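Long-range contacts in mandelate racemase/muconate lactonizing enzyme (Jannaschia sp., PDB 4J3Z), which probably catalyses a metal-assisted reaction begun by removing a proton beside a substrate carboxylate, as its enolase-superfamily relatives do, though its own substrate is not established: residues D[7-12]-D[54-59]; D[27-32]-D[96-101]; D[73-78]-D[90-95]; D[112-117]-D[363-368]; D[344-349]-D[367-372]. One frame throughout, in Å; residues are numbered along the deposited sequence.

Interaction 1. Residues D[7-12]-D[54-59]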
# COMPACT_ATOMS: atom_id res chain seq x y z
N LEU D 7 2.07 40.18 -31.84
CA LEU D 7 0.89 39.52 -31.35
C LEU D 7 -0.32 40.46 -31.38
O LEU D 7 -0.26 41.59 -30.91
CB LEU D 7 1.12 39.00 -29.94
CG LEU D 7 -0.06 38.42 -29.17
CD1 LEU D 7 -0.63 37.19 -29.86
CD2 LEU D 7 0.36 38.09 -27.74
N ASP D 8 -1.42 39.97 -31.94
CA ASP D 8 -2.69 40.66 -31.82
C ASP D 8 -3.63 39.73 -31.09
O ASP D 8 -3.68 38.54 -31.38
CB ASP D 8 -3.24 41.03 -33.20
CG ASP D 8 -2.26 41.84 -34.02
OD1 ASP D 8 -1.46 42.62 -33.44
OD2 ASP D 8 -2.29 41.71 -35.26
N ILE D 9 -4.33 40.28 -30.10
CA ILE D 9 -5.27 39.52 -29.28
C ILE D 9 -6.67 40.02 -29.61
O ILE D 9 -6.89 41.23 -29.70
CB ILE D 9 -4.99 39.67 -27.76
CG1 ILE D 9 -3.54 39.29 -27.43
CG2 ILE D 9 -5.97 38.85 -26.93
CD1 ILE D 9 -3.18 39.42 -25.96
N PHE D 10 -7.60 39.07 -29.80
CA PHE D 10 -9.01 39.36 -30.06
C PHE D 10 -9.90 38.83 -28.93
O PHE D 10 -9.87 37.64 -28.60
CB PHE D 10 -9.47 38.72 -31.38
CG PHE D 10 -8.81 39.30 -32.61
CD1 PHE D 10 -9.31 40.44 -33.22
CD2 PHE D 10 -7.69 38.69 -33.16
CE1 PHE D 10 -8.72 40.96 -34.35
CE2 PHE D 10 -7.08 39.21 -34.29
CZ PHE D 10 -7.60 40.35 -34.89
N ALA D 11 -10.69 39.73 -28.33
CA ALA D 11 -11.70 39.33 -27.36
C ALA D 11 -13.03 39.26 -28.10
O ALA D 11 -13.53 40.28 -28.59
CB ALA D 11 -11.75 40.32 -26.22
N VAL D 12 -13.59 38.06 -28.20
CA VAL D 12 -14.77 37.85 -29.03
C VAL D 12 -16.01 37.45 -28.21
O VAL D 12 -15.96 36.53 -27.41
CB VAL D 12 -14.49 36.81 -30.15
CG1 VAL D 12 -15.71 36.64 -31.03
CG2 VAL D 12 -13.30 37.26 -31.01
N VAL D 54 -1.57 39.69 -19.24
CA VAL D 54 -0.89 38.41 -18.98
C VAL D 54 -0.36 37.77 -20.28
O VAL D 54 0.80 37.35 -20.34
CB VAL D 54 -1.80 37.41 -18.23
CG1 VAL D 54 -1.30 35.98 -18.40
CG2 VAL D 54 -1.90 37.78 -16.75
N ILE D 55 -1.21 37.71 -21.31
CA ILE D 55 -0.87 37.06 -22.59
C ILE D 55 0.23 37.84 -23.30
O ILE D 55 1.17 37.25 -23.82
CB ILE D 55 -2.09 36.88 -23.53
CG1 ILE D 55 -3.17 36.01 -22.87
CG2 ILE D 55 -1.67 36.24 -24.84
CD1 ILE D 55 -4.59 36.32 -23.32
N HIS D 56 0.12 39.17 -23.31
CA HIS D 56 1.21 40.00 -23.84
C HIS D 56 2.50 39.85 -23.02
O HIS D 56 3.59 39.94 -23.58
CB HIS D 56 0.80 41.47 -23.91
CG HIS D 56 0.30 41.90 -25.26
ND1 HIS D 56 -1.03 42.18 -25.51
CD2 HIS D 56 0.95 42.06 -26.44
CE1 HIS D 56 -1.17 42.52 -26.78
NE2 HIS D 56 0.02 42.45 -27.37
N ASP D 57 2.38 39.64 -21.72
CA ASP D 57 3.55 39.42 -20.85
C ASP D 57 4.29 38.13 -21.23
O ASP D 57 5.50 38.16 -21.44
CB ASP D 57 3.13 39.41 -19.37
CG ASP D 57 4.29 39.65 -18.42
OD1 ASP D 57 5.19 38.78 -18.33
OD2 ASP D 57 4.30 40.70 -17.73
N VAL D 58 3.54 37.02 -21.34
CA VAL D 58 4.10 35.68 -21.62
C VAL D 58 4.82 35.63 -22.97
O VAL D 58 5.92 35.08 -23.09
CB VAL D 58 3.01 34.58 -21.52
CG1 VAL D 58 3.49 33.23 -22.05
CG2 VAL D 58 2.50 34.43 -20.08
N PHE D 59 4.19 36.21 -23.99
CA PHE D 59 4.74 36.27 -25.34
C PHE D 59 6.04 37.08 -25.38
O PHE D 59 7.08 36.59 -25.85
CB PHE D 59 3.68 36.85 -26.29
CG PHE D 59 4.19 37.14 -27.68
CD1 PHE D 59 4.32 36.11 -28.62
CD2 PHE D 59 4.52 38.44 -28.06
CE1 PHE D 59 4.77 36.38 -29.90
CE2 PHE D 59 4.98 38.71 -29.34
CZ PHE D 59 5.11 37.68 -30.26
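Leu7 faces His56 and Ile9 faces Ile55 where strand 7-12 runs nearly antiparallel to helix 54-59, the two axes making an angle of 157° and coming within 9.9 Å of each other. The backbones are nearest at the start of the strand segment, with the CA atoms of Leu7 and His56 7.5 Å apart, and the interval is filled mainly by side chains. Leu7 carries much of the contact. With its CG anti to the backbone N (chi1 173°), the branch points at the helix, sliding past the Phe59 side chain in the opposite direction, and its CD2 settles 3.8 Å from Phe59 CB. Leu7 CB lies over one face of the Phe59 ring, 4.0 Å from the centroid and 15° off the normal, a CH-pi contact displaced toward the rim. The same CD2 methyl meets CG2 of Ile55 at 4.0 Å and also overhangs a face of the His56 imidazole.

Alternate residues of the strand point at the helix, the usual way an antiparallel sheet is covered by a helix in the alpha+beta capping domain of this superfamily. Ile9 therefore follows Leu7 on this face, its long branch suited to spanning the gap. Its terminal CD1 touches Ile55 CB at 3.7 Å and comes within 3.5 Å of His56 ND1, obliquely to the ring. Leu7, Ile55 and Phe59 are buried, whereas His56 lies toward solvent, where an imidazole can remain hydrated while its ring shelters Ile9. His56 ND1 has a weak hydrogen bond with Thr52 O one helical turn back. Ile55 and Leu7 also touch Leu98 of helix 89-109.

Interaction 2. Residues D[27-32]-D[96-101]; sequences VRVTTD and SGLEMA
Gly97 O takes the helical hydrogen bond of Ala101 N at 3.2 Å and also has the CG2 methyl of Val27 against it, 3.6 Å away. Lacking a side chain, Gly97 exposes its backbone to the strand, which helps explain how the axes of strand 27-31 and helix 96-101 come within 8.1 Å, at 48° to each other. Everything else across the contact is apolar. Val27 has CG1 beside the backbone N (chi1 -51°), which puts CG2 between that N and the carbonyl carbon and turns it to the helix. Leu98 comes to it across, at about a right angle, and its CD2 branch meets Val27 CG2 at 3.8 Å while nearly as close to the other methyl, CG1. Two residues along the strand, Val29 CG2 rests on Ala101 CB at 3.8 Å. Compact valines suit an interface this shallow, and alanine, like glycine, lets the helix lie low on the sheet. The contact belongs to the capping domain's buried core: strand 24-31 is the middle strand between 4-12 and 36-41, and helix 48-62 packs beside helix 89-109, bringing Ile55 onto Val27 and Leu98, and Phe59 onto Val29 and Leu98.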
# COMPACT_ATOMS: atom_id res chain seq x y z
N VAL D 27 -5.66 34.58 -30.12
CA VAL D 27 -4.38 35.20 -30.42
C VAL D 27 -3.96 34.93 -31.87
O VAL D 27 -4.17 33.83 -32.40
CB VAL D 27 -3.26 34.75 -29.44
CG1 VAL D 27 -3.70 34.91 -27.98
CG2 VAL D 27 -2.79 33.33 -29.71
N ARG D 28 -3.39 35.93 -32.53
CA ARG D 28 -2.83 35.76 -33.87
C ARG D 28 -1.39 36.27 -33.90
O ARG D 28 -1.15 37.48 -33.88
CB ARG D 28 -3.67 36.49 -34.91
CG ARG D 28 -3.20 36.30 -36.35
CD ARG D 28 -3.56 37.52 -37.16
NE ARG D 28 -4.74 37.30 -37.98
CZ ARG D 28 -5.70 38.19 -38.21
NH1 ARG D 28 -5.63 39.41 -37.67
NH2 ARG D 28 -6.73 37.86 -38.99
N VAL D 29 -0.43 35.33 -33.92
CA VAL D 29 1.00 35.65 -33.94
C VAL D 29 1.51 35.74 -35.38
O VAL D 29 1.26 34.83 -36.18
CB VAL D 29 1.82 34.58 -33.17
CG1 VAL D 29 3.32 34.86 -33.27
CG2 VAL D 29 1.39 34.52 -31.71
N THR D 30 2.25 36.81 -35.69
CA THR D 30 2.94 36.98 -36.98
C THR D 30 4.46 36.81 -36.82
O THR D 30 5.05 37.26 -35.84
CB THR D 30 2.66 38.37 -37.61
OG1 THR D 30 1.26 38.53 -37.84
CG2 THR D 30 3.38 38.54 -38.96
N THR D 31 5.08 36.16 -37.81
CA THR D 31 6.53 35.93 -37.79
C THR D 31 7.27 37.11 -38.39
O THR D 31 6.65 38.03 -38.94
CB THR D 31 6.91 34.67 -38.57
OG1 THR D 31 6.30 34.70 -39.87
CG2 THR D 31 6.44 33.42 -37.84
N ASP D 32 8.60 37.10 -38.29
CA ASP D 32 9.42 38.09 -38.98
C ASP D 32 9.25 37.99 -40.51
O ASP D 32 9.18 39.03 -41.19
CB ASP D 32 10.90 38.03 -38.55
CG ASP D 32 11.56 36.66 -38.82
OD1 ASP D 32 10.87 35.66 -39.13
OD2 ASP D 32 12.80 36.59 -38.71
N SER D 96 -0.64 28.42 -23.85
CA SER D 96 -1.26 27.41 -24.71
C SER D 96 -1.77 28.04 -25.99
O SER D 96 -1.48 27.56 -27.09
CB SER D 96 -2.40 26.71 -23.98
OG SER D 96 -2.04 26.44 -22.64
N GLY D 97 -2.53 29.13 -25.84
CA GLY D 97 -3.01 29.90 -26.98
C GLY D 97 -1.90 30.17 -27.96
O GLY D 97 -2.00 29.85 -29.14
N LEU D 98 -0.81 30.74 -27.44
CA LEU D 98 0.36 31.10 -28.25
C LEU D 98 1.06 29.89 -28.86
O LEU D 98 1.46 29.93 -30.03
CB LEU D 98 1.33 31.94 -27.42
CG LEU D 98 0.69 33.05 -26.57
CD1 LEU D 98 1.70 33.61 -25.59
CD2 LEU D 98 0.09 34.17 -27.44
N GLU D 99 1.13 28.80 -28.14
CA GLU D 99 1.70 27.57 -28.60
C GLU D 99 0.94 26.97 -29.76
O GLU D 99 1.52 26.52 -30.70
CB GLU D 99 1.84 26.59 -27.42
CG GLU D 99 2.52 25.28 -27.68
CD GLU D 99 1.58 24.13 -27.86
OE1 GLU D 99 0.50 24.27 -28.39
OE2 GLU D 99 1.93 23.06 -27.45
N MET D 100 -0.37 26.98 -29.66
CA MET D 100 -1.22 26.62 -30.81
C MET D 100 -0.88 27.46 -32.04
O MET D 100 -0.81 26.95 -33.16
CB MET D 100 -2.71 26.82 -30.51
CG MET D 100 -3.30 26.01 -29.36
SD MET D 100 -5.03 26.49 -29.27
CE MET D 100 -5.62 25.61 -27.83
N ALA D 101 -0.65 28.76 -31.82
CA ALA D 101 -0.31 29.69 -32.90
C ALA D 101 1.00 29.31 -33.59
O ALA D 101 1.14 29.47 -34.80
CB ALA D 101 -0.25 31.13 -32.39

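Interaction 3. Residues D[73-78]-D[90-95]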
# COMPACT_ATOMS: atom_id res chain seq x y z
N LEU D 73 11.36 24.28 -25.52
CA LEU D 73 12.06 25.44 -24.96
C LEU D 73 11.13 26.51 -24.38
O LEU D 73 11.28 26.90 -23.23
CB LEU D 73 13.05 26.05 -25.97
CG LEU D 73 14.11 26.99 -25.36
CD1 LEU D 73 14.77 26.37 -24.13
CD2 LEU D 73 15.15 27.42 -26.38
N MET D 74 10.19 26.99 -25.18
CA MET D 74 9.27 28.03 -24.72
C MET D 74 8.33 27.54 -23.62
O MET D 74 8.10 28.25 -22.64
CB MET D 74 8.51 28.62 -25.89
CG MET D 74 9.40 29.40 -26.84
SD MET D 74 8.49 30.08 -28.24
CE MET D 74 8.08 28.60 -29.19
N SER D 75 7.82 26.32 -23.76
CA SER D 75 6.97 25.71 -22.73
C SER D 75 7.67 25.66 -21.37
O SER D 75 7.09 26.08 -20.36
CB SER D 75 6.50 24.31 -23.15
OG SER D 75 5.90 23.63 -22.07
N ARG D 76 8.91 25.16 -21.34
CA ARG D 76 9.72 25.18 -20.11
C ARG D 76 9.88 26.60 -19.55
O ARG D 76 9.59 26.83 -18.38
CB ARG D 76 11.10 24.55 -20.35
CG ARG D 76 11.15 23.03 -20.48
CD ARG D 76 10.44 22.25 -19.38
NE ARG D 76 10.75 22.75 -18.04
CZ ARG D 76 10.41 22.16 -16.89
NH1 ARG D 76 9.73 21.02 -16.87
NH2 ARG D 76 10.76 22.73 -15.74
N ARG D 77 10.34 27.54 -20.38
CA ARG D 77 10.41 28.96 -20.01
C ARG D 77 9.08 29.45 -19.40
O ARG D 77 9.07 30.08 -18.34
CB ARG D 77 10.74 29.82 -21.23
CG ARG D 77 12.22 29.97 -21.60
CD ARG D 77 12.41 31.13 -22.58
NE ARG D 77 13.57 30.96 -23.46
CZ ARG D 77 13.75 31.56 -24.64
NH1 ARG D 77 12.85 32.41 -25.12
NH2 ARG D 77 14.84 31.30 -25.35
N ALA D 78 7.97 29.14 -20.07
CA ALA D 78 6.67 29.66 -19.65
C ALA D 78 6.14 28.98 -18.40
O ALA D 78 5.38 29.60 -17.64
CB ALA D 78 5.67 29.58 -20.79
N THR D 90 -3.44 30.35 -15.26
CA THR D 90 -3.43 31.71 -15.81
C THR D 90 -2.25 31.92 -16.76
O THR D 90 -2.44 32.25 -17.93
CB THR D 90 -3.46 32.78 -14.69
OG1 THR D 90 -4.68 32.64 -13.94
CG2 THR D 90 -3.40 34.18 -15.25
N VAL D 91 -1.03 31.70 -16.26
CA VAL D 91 0.19 31.94 -17.04
C VAL D 91 0.33 30.94 -18.17
O VAL D 91 0.74 31.29 -19.29
CB VAL D 91 1.46 31.89 -16.15
CG1 VAL D 91 2.72 32.09 -16.99
CG2 VAL D 91 1.40 32.92 -15.04
N PHE D 92 0.01 29.68 -17.89
CA PHE D 92 0.25 28.62 -18.86
C PHE D 92 -0.91 28.46 -19.82
O PHE D 92 -0.72 28.10 -20.99
CB PHE D 92 0.60 27.31 -18.16
CG PHE D 92 1.64 26.50 -18.90
CD1 PHE D 92 2.87 27.05 -19.22
CD2 PHE D 92 1.38 25.19 -19.24
CE1 PHE D 92 3.84 26.31 -19.89
CE2 PHE D 92 2.34 24.43 -19.90
CZ PHE D 92 3.57 24.99 -20.23
N GLY D 93 -2.12 28.75 -19.34
CA GLY D 93 -3.28 28.90 -20.21
C GLY D 93 -3.02 29.96 -21.27
O GLY D 93 -3.42 29.81 -22.43
N ALA D 94 -2.33 31.03 -20.87
CA ALA D 94 -1.90 32.06 -21.82
C ALA D 94 -0.91 31.47 -22.83
O ALA D 94 -1.06 31.67 -24.04
CB ALA D 94 -1.28 33.23 -21.07
N PHE D 95 0.08 30.72 -22.34
CA PHE D 95 1.05 30.05 -23.20
C PHE D 95 0.41 29.14 -24.25
O PHE D 95 0.88 29.09 -25.39
CB PHE D 95 2.05 29.23 -22.36
CG PHE D 95 2.98 28.39 -23.20
CD1 PHE D 95 4.10 28.96 -23.79
CD2 PHE D 95 2.71 27.04 -23.42
CE1 PHE D 95 4.94 28.19 -24.59
CE2 PHE D 95 3.54 26.27 -24.21
CZ PHE D 95 4.65 26.85 -24.80
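Phe95 and Phe92 reach from helix 90-95 to Ser75 and Ala78 of helix 73-78, two helices running almost antiparallel at 160° with their axes 10.3 Å apart. One turn separates the phenylalanines, and their torsions differ. Phe95 has its CG anti to the backbone N (chi1 174°), which sends the ring straight at the other helix. Its far end lies on the backbone there, with CZ 3.3 Å from Ser75 CA, while CD1 meets Ala78 CB at 3.4 Å; both partners approach the ring obliquely. Of the Met74 side chain CB takes part, 3.8 Å from Phe95 CE1, beside the residue's carbonyl carbon, before the chain turns off.

Phe92 has an unusual chi1 of -143°, away from the staggered positions, and this swings its ring in beside Phe95, whose CD2 lies over one of its faces. The ring then enters edge first: Ser75 OG lies in its plane, 3.3 Å from Phe92 CZ, and the carbonyl carbon of Ala78 also stands near the rim. Small residues suit helix 73-78 here, where the rings come down onto its backbone. With a leucine in place of Phe95, the ring lying along Met74, Ser75 and Ala78 would be gone, which would probably open a gap between the helices and set Phe92 free to turn.

At the start of helix 89-109, Thr90 hydrogen-bonds Asp88 of a second subunit. Helix 89-109 packs on helix 48-62, with Val58 on Val91 and Val54 and Ile55 on Ala94, and Met63 in the loop after helix 48-62 touches both Met74 and Phe95.

Interaction 4. Residues D[112-117]-D[363-368]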
# COMPACT_ATOMS: atom_id res chain seq x y z
N CYS D 112 1.95 21.41 -44.46
CA CYS D 112 1.69 20.19 -43.74
C CYS D 112 0.59 20.51 -42.74
O CYS D 112 0.66 21.54 -42.06
CB CYS D 112 2.98 19.78 -43.03
SG CYS D 112 2.94 18.26 -42.05
N PRO D 113 -0.45 19.65 -42.65
CA PRO D 113 -1.48 19.89 -41.64
C PRO D 113 -0.93 19.54 -40.28
O PRO D 113 -0.11 18.63 -40.18
CB PRO D 113 -2.61 18.93 -42.04
CG PRO D 113 -1.92 17.83 -42.79
CD PRO D 113 -0.71 18.44 -43.45
N VAL D 114 -1.35 20.25 -39.24
CA VAL D 114 -0.74 20.06 -37.91
C VAL D 114 -0.67 18.59 -37.49
O VAL D 114 0.36 18.16 -36.97
CB VAL D 114 -1.38 20.95 -36.82
CG1 VAL D 114 -0.83 20.61 -35.45
CG2 VAL D 114 -1.10 22.41 -37.10
N TRP D 115 -1.71 17.80 -37.74
CA TRP D 115 -1.68 16.39 -37.30
C TRP D 115 -0.48 15.61 -37.82
O TRP D 115 0.04 14.74 -37.14
CB TRP D 115 -2.99 15.63 -37.56
CG TRP D 115 -3.50 15.64 -38.99
CD1 TRP D 115 -4.54 16.37 -39.47
CD2 TRP D 115 -3.02 14.86 -40.10
NE1 TRP D 115 -4.73 16.11 -40.81
CE2 TRP D 115 -3.82 15.18 -41.22
CE3 TRP D 115 -1.99 13.92 -40.26
CZ2 TRP D 115 -3.61 14.60 -42.48
CZ3 TRP D 115 -1.79 13.35 -41.51
CH2 TRP D 115 -2.60 13.69 -42.60
N ALA D 116 -0.03 15.97 -39.02
CA ALA D 116 1.10 15.29 -39.66
C ALA D 116 2.45 15.59 -38.98
O ALA D 116 3.50 15.15 -39.45
CB ALA D 116 1.14 15.63 -41.14
N MET D 117 2.41 16.35 -37.88
CA MET D 117 3.62 16.66 -37.11
C MET D 117 3.54 16.08 -35.69
O MET D 117 4.43 16.28 -34.85
CB MET D 117 3.85 18.17 -37.09
CG MET D 117 4.06 18.77 -38.48
SD MET D 117 4.28 20.56 -38.50
CE MET D 117 2.69 21.11 -37.89
N PRO D 363 -2.73 23.14 -44.72
CA PRO D 363 -1.54 23.34 -43.88
C PRO D 363 -1.90 24.09 -42.60
O PRO D 363 -2.89 24.83 -42.57
CB PRO D 363 -0.63 24.21 -44.76
CG PRO D 363 -1.14 24.03 -46.16
CD PRO D 363 -2.62 23.88 -45.99
N GLY D 364 -1.09 23.90 -41.56
CA GLY D 364 -1.36 24.52 -40.26
C GLY D 364 -2.64 23.95 -39.69
O GLY D 364 -2.93 22.77 -39.86
N LEU D 365 -3.42 24.79 -39.03
CA LEU D 365 -4.67 24.35 -38.44
C LEU D 365 -5.80 24.38 -39.47
O LEU D 365 -6.89 23.86 -39.22
CB LEU D 365 -5.02 25.16 -37.18
CG LEU D 365 -4.02 25.04 -36.03
CD1 LEU D 365 -4.33 26.05 -34.92
CD2 LEU D 365 -3.99 23.63 -35.47
N GLY D 366 -5.50 24.98 -40.62
CA GLY D 366 -6.43 25.07 -41.75
C GLY D 366 -7.50 26.12 -41.53
O GLY D 366 -8.48 26.19 -42.28
N ILE D 367 -7.31 26.94 -40.49
CA ILE D 367 -8.28 27.98 -40.13
C ILE D 367 -7.67 29.38 -40.25
O ILE D 367 -6.59 29.65 -39.73
CB ILE D 367 -8.88 27.77 -38.71
CG1 ILE D 367 -7.77 27.56 -37.66
CG2 ILE D 367 -9.84 26.58 -38.72
CD1 ILE D 367 -8.25 27.58 -36.23
N THR D 368 -8.37 30.24 -40.98
CA THR D 368 -8.02 31.65 -41.04
C THR D 368 -9.08 32.39 -40.23
O THR D 368 -10.23 31.97 -40.20
CB THR D 368 -7.97 32.16 -42.50
OG1 THR D 368 -7.10 31.32 -43.26
CG2 THR D 368 -7.47 33.59 -42.59
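Gly364 is bonded through both its own N-H and its own carbonyl to segment 112-117. Its N donates to Cys112 O at 3.0 Å, and its O receives Val114 N, also at 3.0 Å, with the donor standing 38° out of the carbonyl plane. Pro113, between the two bonding residues, is the partner of Gly364 in a single beta bridge and needs no N-H of its own for it. The CA of Pro363 adds a CA-H...O contact to Cys112 O at 3.4 Å. Beside the bridge, with Val114 CG1 anti to the backbone N (chi1 174°), CG2 is left beside that N, from where it reaches both the Gly364 carbonyl and Leu365 CD2, the latter at 3.5 Å.

The bridge joins the exit from the capping domain's long helix 89-109, on the way to the first barrel strand 125-131, to the chain leaving strand 356-358, which runs antiparallel beside 125-131. Backbone shape prepares both sides. Residues 363-366 form a type II' turn, whose second position, with positive phi, suits Gly364; Val114 opens a 3-10 turn in which Ala116 N bonds Pro113 O. Farther out, His323 of helix 315-327 hydrogen-bonds both segments, ND1 with Trp115 N and NE2 with Leu365 O, while Asp104 OD1 accepts Leu365 N. The Trp115 indole is covered on one face by Pro113 CG and gives its NE1 to Pro360 O; Arg110 of a third subunit packs against Cys112 and Met117.

Interaction 5. Residues D[344-349]-D[367-372]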
# COMPACT_ATOMS: atom_id res chain seq x y z
N ALA D 344 -18.77 31.09 -38.83
CA ALA D 344 -18.61 32.44 -39.38
C ALA D 344 -17.29 33.08 -38.97
O ALA D 344 -16.64 33.75 -39.78
CB ALA D 344 -19.78 33.32 -38.96
N LEU D 345 -16.90 32.89 -37.70
CA LEU D 345 -15.71 33.57 -37.15
C LEU D 345 -14.43 33.21 -37.90
O LEU D 345 -13.57 34.07 -38.11
CB LEU D 345 -15.56 33.33 -35.63
CG LEU D 345 -14.43 34.07 -34.89
CD1 LEU D 345 -14.38 35.57 -35.22
CD2 LEU D 345 -14.53 33.88 -33.39
N VAL D 346 -14.31 31.95 -38.31
CA VAL D 346 -13.18 31.50 -39.13
C VAL D 346 -13.67 30.95 -40.47
O VAL D 346 -14.86 30.65 -40.62
CB VAL D 346 -12.33 30.43 -38.39
CG1 VAL D 346 -11.53 31.05 -37.24
CG2 VAL D 346 -13.21 29.30 -37.88
N THR D 347 -12.76 30.83 -41.44
CA THR D 347 -13.01 29.96 -42.59
C THR D 347 -12.03 28.78 -42.52
O THR D 347 -10.82 28.97 -42.38
CB THR D 347 -12.94 30.68 -43.96
OG1 THR D 347 -11.58 30.97 -44.30
CG2 THR D 347 -13.78 31.98 -43.96
N GLY D 348 -12.56 27.56 -42.59
CA GLY D 348 -11.73 26.35 -42.51
C GLY D 348 -12.05 25.43 -41.35
O GLY D 348 -11.55 24.31 -41.28
N ARG D 349 -12.89 25.91 -40.43
CA ARG D 349 -13.31 25.12 -39.28
C ARG D 349 -13.66 23.68 -39.67
O ARG D 349 -14.38 23.46 -40.65
CB ARG D 349 -14.53 25.77 -38.64
CG ARG D 349 -14.85 25.28 -37.24
CD ARG D 349 -16.18 25.83 -36.76
NE ARG D 349 -17.28 25.15 -37.42
CZ ARG D 349 -17.87 24.05 -36.95
NH1 ARG D 349 -18.86 23.49 -37.64
NH2 ARG D 349 -17.46 23.51 -35.81
N ILE D 367 -7.31 26.94 -40.49
CA ILE D 367 -8.28 27.98 -40.13
C ILE D 367 -7.67 29.38 -40.25
O ILE D 367 -6.59 29.65 -39.73
CB ILE D 367 -8.88 27.77 -38.71
CG1 ILE D 367 -7.77 27.56 -37.66
CG2 ILE D 367 -9.84 26.58 -38.72
CD1 ILE D 367 -8.25 27.58 -36.23
N THR D 368 -8.37 30.24 -40.98
CA THR D 368 -8.02 31.65 -41.04
C THR D 368 -9.08 32.39 -40.23
O THR D 368 -10.23 31.97 -40.20
CB THR D 368 -7.97 32.16 -42.50
OG1 THR D 368 -7.10 31.32 -43.26
CG2 THR D 368 -7.47 33.59 -42.59
N LEU D 369 -8.68 33.47 -39.55
CA LEU D 369 -9.64 34.35 -38.92
C LEU D 369 -10.20 35.31 -39.96
O LEU D 369 -9.54 35.60 -40.96
CB LEU D 369 -8.98 35.12 -37.77
CG LEU D 369 -9.90 35.91 -36.83
CD1 LEU D 369 -10.70 34.99 -35.92
CD2 LEU D 369 -9.08 36.89 -36.02
N ASN D 370 -11.43 35.78 -39.74
CA ASN D 370 -12.06 36.81 -40.57
C ASN D 370 -12.19 38.06 -39.71
O ASN D 370 -13.03 38.12 -38.80
CB ASN D 370 -13.46 36.38 -41.03
CG ASN D 370 -13.48 34.99 -41.63
OD1 ASN D 370 -12.65 34.65 -42.46
ND2 ASN D 370 -14.47 34.20 -41.23
N ASP D 371 -11.36 39.05 -40.01
CA ASP D 371 -11.24 40.25 -39.17
C ASP D 371 -12.56 40.98 -38.90
O ASP D 371 -12.85 41.36 -37.75
CB ASP D 371 -10.18 41.19 -39.74
CG ASP D 371 -8.75 40.76 -39.39
OD1 ASP D 371 -8.57 39.91 -38.50
OD2 ASP D 371 -7.81 41.29 -40.01
N ALA D 372 -13.37 41.15 -39.95
CA ALA D 372 -14.63 41.88 -39.84
C ALA D 372 -15.60 41.25 -38.83
O ALA D 372 -16.19 41.95 -38.01
CB ALA D 372 -15.28 42.02 -41.21
O HOH W 1 -8.56 29.73 -44.59
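Thr347 and Thr368 form the hydrogen-bonded pair of a short antiparallel ladder: Thr347 N donates to Thr368 O at 3.0 Å, and Thr368 N returns a nearly straight bond (170°) to Thr347 O. One step on, beyond the non-hydrogen-bonded pair Val346-Leu369, Asn370 N reaches Leu345 O at 3.2 Å. The Asn370 side chain adds a further bond, ND2 to Ala344 O at 2.6 Å, the acceptor lying in the amide plane though the bond is bent at the hydrogen. With CG beside its backbone N (chi1 -50°), the amide is directed at the last turn of helix 340-345; although Asn370 precedes helix 371-376, its side chain makes no capping bond there. Thr347 CG2 packs on this amide approximately at right angles, 3.3 Å from Asn370 OD1. An alanine here would remove the amide, which would probably cost the Ala344 carbonyl this partner and leave the Thr347 methyl without its packing. A water bridges Thr347 O and Thr368 OG1, as suits threonines at an exposed edge.

These two strands belong to the C-terminal part of the chain, which returns from the barrel to pack against the capping domain, as is usual in this superfamily. Leu345 and Leu369 face that domain, resting on Leu26 of strand 24-31.

Among the apolar contacts, the CD1 atoms of Leu345 and Leu369 meet at 3.8 Å, the side chains slanting across each other. Ile367 CG2 rests on the backbone of Gly348 and Arg349; Gly348, at phi 120°, has a conformation that calls for glycine. Arg349 turns off to salt bridges with Glu338 and Glu343.

Interactions 1, 2 and 3 build one continuous core in the capping domain. Interactions 1 and 2, centred 9 Å apart, share the three-stranded sheet and meet where Ile55 CG2 lies 3.8 Å from Leu98 CD2; interaction 3, centred 12 Å from interaction 2, uses the same helix 89-109 and extends the packing toward a second subunit. Interaction 4 ties the exit of this domain to the returning chain, and interaction 5 pins that chain to itself against the domain. The two overlap at Ile367 and Thr368, their centres 15 Å apart. A 2.8 Å salt bridge from Arg28 NH2 to Asp371 OD1 joins interactions 2 and 5, while Phe10 CE2 packs on Leu369 CD2 at 3.5 Å.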